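PDB 3DAO: putative Phosphate from Eubacterium rectale, which is probably a hydrolase of the haloacid dehalogenase-like family, acting on phosphorylated substrates. Local coordinates for residues Ile56-Cys61 / His78-Ile83; Lys98-Asp103 / Trp213-Tyr218. All coordinates share one frame; numbering follows the deposited sequence.

Interaction 1 (Ile56-Cys61 / His78-Ile83)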
loop_
_atom_site.group_PDB
_atom_site.type_symbol
_atom_site.label_atom_id
_atom_site.label_comp_id
_atom_site.label_asym_id
_atom_site.label_seq_id
_atom_site.Cartn_x
_atom_site.Cartn_y
_atom_site.Cartn_z
ATOM N N ILE A 56 2.739 0.874 23.110
ATOM C CA ILE A 56 3.200 1.259 21.765
ATOM C C ILE A 56 2.037 1.078 20.778
ATOM O O ILE A 56 1.294 0.121 20.858
ATOM C CB ILE A 56 4.443 0.412 21.317
ATOM C CG1 ILE A 56 5.616 0.629 22.298
ATOM C CG2 ILE A 56 4.884 0.809 19.938
ATOM C CD1 ILE A 56 6.910 -0.186 22.044
ATOM N N ILE A 57 1.859 2.051 19.890
ATOM C CA ILE A 57 0.870 1.945 18.814
ATOM C C ILE A 57 1.527 1.197 17.660
ATOM O O ILE A 57 2.636 1.521 17.245
ATOM C CB ILE A 57 0.391 3.337 18.356
ATOM C CG1 ILE A 57 -0.306 4.058 19.515
ATOM C CG2 ILE A 57 -0.533 3.250 17.096
ATOM C CD1 ILE A 57 -0.551 5.471 19.256
ATOM N N PHE A 58 0.831 0.203 17.127
ATOM C CA PHE A 58 1.376 -0.617 16.065
ATOM C C PHE A 58 0.552 -0.465 14.807
ATOM O O PHE A 58 -0.668 -0.598 14.819
ATOM C CB PHE A 58 1.484 -2.069 16.468
ATOM C CG PHE A 58 2.461 -2.853 15.655
ATOM C CD1 PHE A 58 2.089 -3.387 14.432
ATOM C CD2 PHE A 58 3.760 -3.041 16.100
ATOM C CE1 PHE A 58 2.986 -4.088 13.670
ATOM C CE2 PHE A 58 4.662 -3.751 15.333
ATOM C CZ PHE A 58 4.281 -4.257 14.120
ATOM N N VAL A 59 1.263 -0.146 13.734
ATOM C CA VAL A 59 0.630 0.142 12.449
ATOM C C VAL A 59 1.173 -0.749 11.345
ATOM O O VAL A 59 2.384 -0.804 11.104
ATOM C CB VAL A 59 0.866 1.614 12.012
ATOM C CG1 VAL A 59 0.104 1.946 10.692
ATOM C CG2 VAL A 59 0.573 2.694 13.153
ATOM N N VAL A 60 0.258 -1.464 10.717
ATOM C CA VAL A 60 0.551 -2.238 9.506
ATOM C C VAL A 60 0.357 -1.239 8.364
ATOM O O VAL A 60 -0.723 -0.668 8.215
ATOM C CB VAL A 60 -0.409 -3.428 9.337
ATOM C CG1 VAL A 60 -0.043 -4.182 8.128
ATOM C CG2 VAL A 60 -0.377 -4.352 10.559
ATOM N N CYS A 61 1.410 -1.043 7.578
ATOM C CA CYS A 61 1.495 0.011 6.535
ATOM C C CYS A 61 2.021 -0.576 5.243
ATOM O O CYS A 61 3.236 -0.773 5.076
ATOM C CB CYS A 61 2.421 1.101 7.058
ATOM S SG CYS A 61 2.527 2.545 5.964
ATOM N N HIS A 78 -7.673 -6.867 16.203
ATOM C CA HIS A 78 -8.413 -5.831 16.929
ATOM C C HIS A 78 -7.547 -4.745 17.559
ATOM O O HIS A 78 -8.043 -3.687 17.917
ATOM C CB HIS A 78 -9.224 -6.502 18.066
ATOM C CG HIS A 78 -8.358 -7.218 19.050
ATOM N ND1 HIS A 78 -7.777 -8.440 18.771
ATOM C CD2 HIS A 78 -7.904 -6.857 20.277
ATOM C CE1 HIS A 78 -7.035 -8.814 19.798
ATOM N NE2 HIS A 78 -7.081 -7.868 20.719
ATOM N N LYS A 79 -6.258 -5.006 17.681
ATOM C CA LYS A 79 -5.376 -4.122 18.435
ATOM C C LYS A 79 -4.476 -3.259 17.568
ATOM O O LYS A 79 -3.640 -2.541 18.079
ATOM C CB LYS A 79 -4.396 -4.941 19.298
ATOM C CG LYS A 79 -4.954 -5.883 20.269
ATOM C CD LYS A 79 -3.887 -6.282 21.243
ATOM C CE LYS A 79 -3.833 -5.383 22.469
ATOM N NZ LYS A 79 -3.398 -6.247 23.625
ATOM N N LEU A 80 -4.642 -3.400 16.266
ATOM C CA LEU A 80 -3.763 -2.721 15.293
ATOM C C LEU A 80 -4.420 -1.566 14.584
ATOM O O LEU A 80 -5.649 -1.428 14.594
ATOM C CB LEU A 80 -3.288 -3.724 14.207
ATOM C CG LEU A 80 -2.619 -5.009 14.668
ATOM C CD1 LEU A 80 -2.291 -5.933 13.504
ATOM C CD2 LEU A 80 -1.338 -4.654 15.461
ATOM N N LEU A 81 -3.553 -0.710 14.008
ATOM C CA LEU A 81 -3.974 0.330 13.043
ATOM C C LEU A 81 -3.480 -0.093 11.671
ATOM O O LEU A 81 -2.466 -0.780 11.528
ATOM C CB LEU A 81 -3.454 1.693 13.405
ATOM C CG LEU A 81 -4.117 2.325 14.632
ATOM C CD1 LEU A 81 -3.409 3.622 14.953
ATOM C CD2 LEU A 81 -5.590 2.548 14.397
ATOM N N TYR A 82 -4.260 0.266 10.661
ATOM C CA TYR A 82 -4.017 -0.182 9.288
ATOM C C TYR A 82 -3.942 0.930 8.273
ATOM O O TYR A 82 -4.814 1.793 8.192
ATOM C CB TYR A 82 -5.159 -1.109 8.843
ATOM C CG TYR A 82 -5.331 -2.317 9.726
ATOM C CD1 TYR A 82 -6.063 -2.247 10.894
ATOM C CD2 TYR A 82 -4.762 -3.533 9.393
ATOM C CE1 TYR A 82 -6.204 -3.344 11.705
ATOM C CE2 TYR A 82 -4.899 -4.644 10.215
ATOM C CZ TYR A 82 -5.610 -4.548 11.362
ATOM O OH TYR A 82 -5.731 -5.679 12.177
ATOM N N ILE A 83 -2.854 0.890 7.516
ATOM C CA ILE A 83 -2.663 1.752 6.355
ATOM C C ILE A 83 -2.624 0.775 5.177
ATOM O O ILE A 83 -1.812 -0.157 5.135
ATOM C CB ILE A 83 -1.426 2.657 6.455
ATOM C CG1 ILE A 83 -1.607 3.696 7.570
ATOM C CG2 ILE A 83 -1.181 3.367 5.079
ATOM C CD1 ILE A 83 -0.336 4.437 7.950
HETATM O O HOH W 1 -1.931 -0.452 17.736
#

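Interaction 2 (Lys98-Asp103 / Trp213-Tyr218)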
loop_
_atom_site.group_PDB
_atom_site.type_symbol
_atom_site.label_atom_id
_atom_site.label_comp_id
_atom_site.label_asym_id
_atom_site.label_seq_id
_atom_site.Cartn_x
_atom_site.Cartn_y
_atom_site.Cartn_z
ATOM N N LYS A 98 -9.538 7.813 7.600
ATOM C CA LYS A 98 -9.194 8.720 6.520
ATOM C C LYS A 98 -8.993 7.976 5.221
ATOM O O LYS A 98 -8.312 6.954 5.197
ATOM C CB LYS A 98 -7.880 9.387 6.907
ATOM C CG LYS A 98 -7.221 10.267 5.862
ATOM C CD LYS A 98 -7.872 11.577 5.755
ATOM C CE LYS A 98 -7.007 12.529 4.970
ATOM N NZ LYS A 98 -7.733 13.772 4.644
ATOM N N THR A 99 -9.578 8.496 4.152
ATOM C CA THR A 99 -9.322 7.973 2.801
ATOM C C THR A 99 -8.793 9.108 1.935
ATOM O O THR A 99 -9.012 10.285 2.217
ATOM C CB THR A 99 -10.549 7.346 2.159
ATOM O OG1 THR A 99 -11.496 8.360 1.848
ATOM C CG2 THR A 99 -11.223 6.363 3.092
ATOM N N TYR A 100 -8.044 8.755 0.915
ATOM C CA TYR A 100 -7.489 9.730 -0.005
ATOM C C TYR A 100 -8.043 9.406 -1.394
ATOM O O TYR A 100 -7.370 8.840 -2.240
ATOM C CB TYR A 100 -5.974 9.696 -0.003
ATOM C CG TYR A 100 -5.340 10.036 1.323
ATOM C CD1 TYR A 100 -5.202 9.084 2.333
ATOM C CD2 TYR A 100 -4.877 11.311 1.567
ATOM C CE1 TYR A 100 -4.583 9.413 3.541
ATOM C CE2 TYR A 100 -4.277 11.658 2.782
ATOM C CZ TYR A 100 -4.140 10.705 3.760
ATOM O OH TYR A 100 -3.557 11.056 4.949
ATOM N N PRO A 101 -9.319 9.708 -1.600
ATOM C CA PRO A 101 -9.874 9.317 -2.892
ATOM C C PRO A 101 -9.610 10.304 -3.991
ATOM O O PRO A 101 -9.203 11.433 -3.741
ATOM C CB PRO A 101 -11.356 9.256 -2.616
ATOM C CG PRO A 101 -11.587 10.345 -1.582
ATOM C CD PRO A 101 -10.321 10.353 -0.733
HETATM N N MSE A 102 -9.809 9.833 -5.215
HETATM C CA MSE A 102 -9.618 10.659 -6.398
HETATM C C MSE A 102 -10.900 11.384 -6.802
HETATM O O MSE A 102 -12.016 10.803 -6.798
HETATM C CB MSE A 102 -9.115 9.773 -7.559
HETATM C CG MSE A 102 -7.949 8.889 -7.113
HETATM SE SE MSE A 102 -7.450 7.637 -8.513
HETATM C CE MSE A 102 -6.425 8.891 -9.581
ATOM N N ASP A 103 -10.740 12.657 -7.106
ATOM C CA ASP A 103 -11.867 13.451 -7.606
ATOM C C ASP A 103 -12.378 12.863 -8.913
ATOM O O ASP A 103 -11.612 12.433 -9.770
ATOM C CB ASP A 103 -11.502 14.902 -7.863
ATOM C CG ASP A 103 -12.695 15.700 -8.353
ATOM O OD1 ASP A 103 -13.654 15.862 -7.576
ATOM O OD2 ASP A 103 -12.696 16.136 -9.521
ATOM N N TRP A 213 4.043 7.730 3.688
ATOM C CA TRP A 213 4.418 8.735 4.712
ATOM C C TRP A 213 3.292 9.724 4.974
ATOM O O TRP A 213 3.046 10.123 6.103
ATOM C CB TRP A 213 5.708 9.491 4.376
ATOM C CG TRP A 213 6.036 10.445 5.471
ATOM C CD1 TRP A 213 5.928 11.800 5.425
ATOM C CD2 TRP A 213 6.390 10.118 6.824
ATOM N NE1 TRP A 213 6.254 12.351 6.654
ATOM C CE2 TRP A 213 6.556 11.338 7.523
ATOM C CE3 TRP A 213 6.633 8.927 7.496
ATOM C CZ2 TRP A 213 6.919 11.384 8.859
ATOM C CZ3 TRP A 213 7.011 8.986 8.851
ATOM C CH2 TRP A 213 7.145 10.190 9.500
ATOM N N THR A 214 2.571 10.097 3.937
ATOM C CA THR A 214 1.411 10.985 4.117
ATOM C C THR A 214 0.402 10.384 5.093
ATOM O O THR A 214 -0.067 11.021 6.067
ATOM C CB THR A 214 0.707 11.306 2.769
ATOM O OG1 THR A 214 1.627 12.017 1.934
ATOM C CG2 THR A 214 -0.538 12.199 2.982
ATOM N N ALA A 215 0.085 9.127 4.820
ATOM C CA ALA A 215 -0.891 8.400 5.616
ATOM C C ALA A 215 -0.357 8.185 7.030
ATOM O O ALA A 215 -1.097 8.311 7.993
ATOM C CB ALA A 215 -1.255 7.039 4.995
ATOM N N LEU A 216 0.913 7.839 7.131
ATOM C CA LEU A 216 1.504 7.600 8.452
ATOM C C LEU A 216 1.547 8.884 9.247
ATOM O O LEU A 216 1.287 8.905 10.440
ATOM C CB LEU A 216 2.872 6.924 8.349
ATOM C CG LEU A 216 3.476 6.396 9.636
ATOM C CD1 LEU A 216 2.517 5.427 10.277
ATOM C CD2 LEU A 216 4.862 5.755 9.391
ATOM N N SER A 217 1.835 9.985 8.566
ATOM C CA SER A 217 1.889 11.296 9.213
ATOM C C SER A 217 0.538 11.684 9.795
ATOM O O SER A 217 0.452 12.328 10.840
ATOM C CB SER A 217 2.345 12.365 8.220
ATOM O OG SER A 217 3.662 12.110 7.814
ATOM N N TYR A 218 -0.512 11.265 9.103
ATOM C CA TYR A 218 -1.878 11.489 9.541
ATOM C C TYR A 218 -2.099 10.878 10.927
ATOM O O TYR A 218 -2.670 11.524 11.849
ATOM C CB TYR A 218 -2.901 10.952 8.526
ATOM C CG TYR A 218 -4.266 10.861 9.101
ATOM C CD1 TYR A 218 -5.128 11.956 9.075
ATOM C CD2 TYR A 218 -4.692 9.711 9.759
ATOM C CE1 TYR A 218 -6.371 11.870 9.647
ATOM C CE2 TYR A 218 -5.917 9.627 10.330
ATOM C CZ TYR A 218 -6.757 10.713 10.287
ATOM O OH TYR A 218 -7.977 10.599 10.874
#

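Interaction 1 (Ile56-Cys61 / His78-Ile83)
Val60 of strand 57-61 is held through both its N-H and its C=O by Leu81 and Ile83. Its N donates to Leu81 O at 2.9 Å, with the donor tilted 20° from the carbonyl plane, while its O receives Ile83 N at 2.7 Å in a nearly straight bond. Leu81 N closes the pattern on Phe58 O at 3.0 Å. Before this pairing begins, the two chains diverge, and a water fills the gap, accepting from Phe58 N and donating to Lys79 O. This is the parallel pairing of a beta-alpha-beta unit, in which helix 66-72 carries the chain from strand 57-61 to strand 81-84 inside the Rossmann-like core sheet of haloacid dehalogenase-like hydrolases. On the face bearing Val59, Leu81, Cys61 and Ile83, the isoleucine can be followed outward. Ile83 CB lies close to Val60 O and Cys61 CA, and CG1 then passes Val59 CG1. CD1 ends 3.7 Å from Val59 CG1 and also reaches Cys61 SG. The other branch, CG2, lies anti to the backbone N and meets the same sulfur at 3.9 Å, so the thiol is touched by both arms. Leu81 leans back along this face in the same sense, its CD1 meeting Ile57 CG2 at 3.6 Å. On the opposite face, Leu80 divides its methyls: CD2 lies alongside Phe58, 3.8 Å from ring atom CD1, and CD1 meets Val60 CG2. Helix 42-53 covers Phe58 and Leu80 there, whereas helix 212-222 packs over Val59 and Ile83.

Interaction 2 (Lys98-Asp103 / Trp213-Tyr218)
Strand 96-99 and the loop after it pass beside helix 212-222 at some distance, the nearest pair of CA atoms, those of Lys98 and Ala215, being 8.4 Å apart, which leaves side chains to bridge the gap. Lys98 does so with its aliphatic part: CB stands over one face of the Tyr218 ring, 3.9 Å from the centroid and 15° off the normal, a CH-pi contact. With CG anti to the backbone N (chi1 173°) and a bend at chi2, the lysine chain continues past the ring, its CG and CD staying near Tyr218 CE1. Tyr100 reaches the helix with the phenol end of its ring. Its OH lies 3.6 Å from Tyr218 CB, and the Thr214 methyl CG2 approaches Tyr100 CE2 at 3.8 Å. Ala215 CB comes near Tyr100 CE1 from an oblique direction. The threonine hydroxyl serves another purpose, bonding Gly209 O just before the helix. Within the helix, Trp213 O accepts from Ser217 N and Ser217 OG, one turn further on, which approach from opposite faces of its plane. The arrangement is that of an alpha/beta sandwich, a helix packed on one face of the central sheet and reaching as far as its edge strand: strand 96-99 is one of the two outermost strands of the haloacid dehalogenase-like core.

Interactions 1 and 2 lie about 15 Å apart, centre to centre, and both reach the same eight-stranded sheet. Interaction 1 comes first and is complete before residues 98-103 begin; interaction 2 then joins parts of the chain 110 residues apart, with the second, six-stranded sheet formed in between. Helix 212-222 connects them directly: Ala215 CB rests 3.7 Å from Ile83 CG2, and Leu216 CA lies equally close to Ile83 CD1. One helix thus covers the part of the sheet from strand 57-61 to the edge strand 96-99, so that the chain, on returning from the second sheet, is packed back onto the early strands of the core.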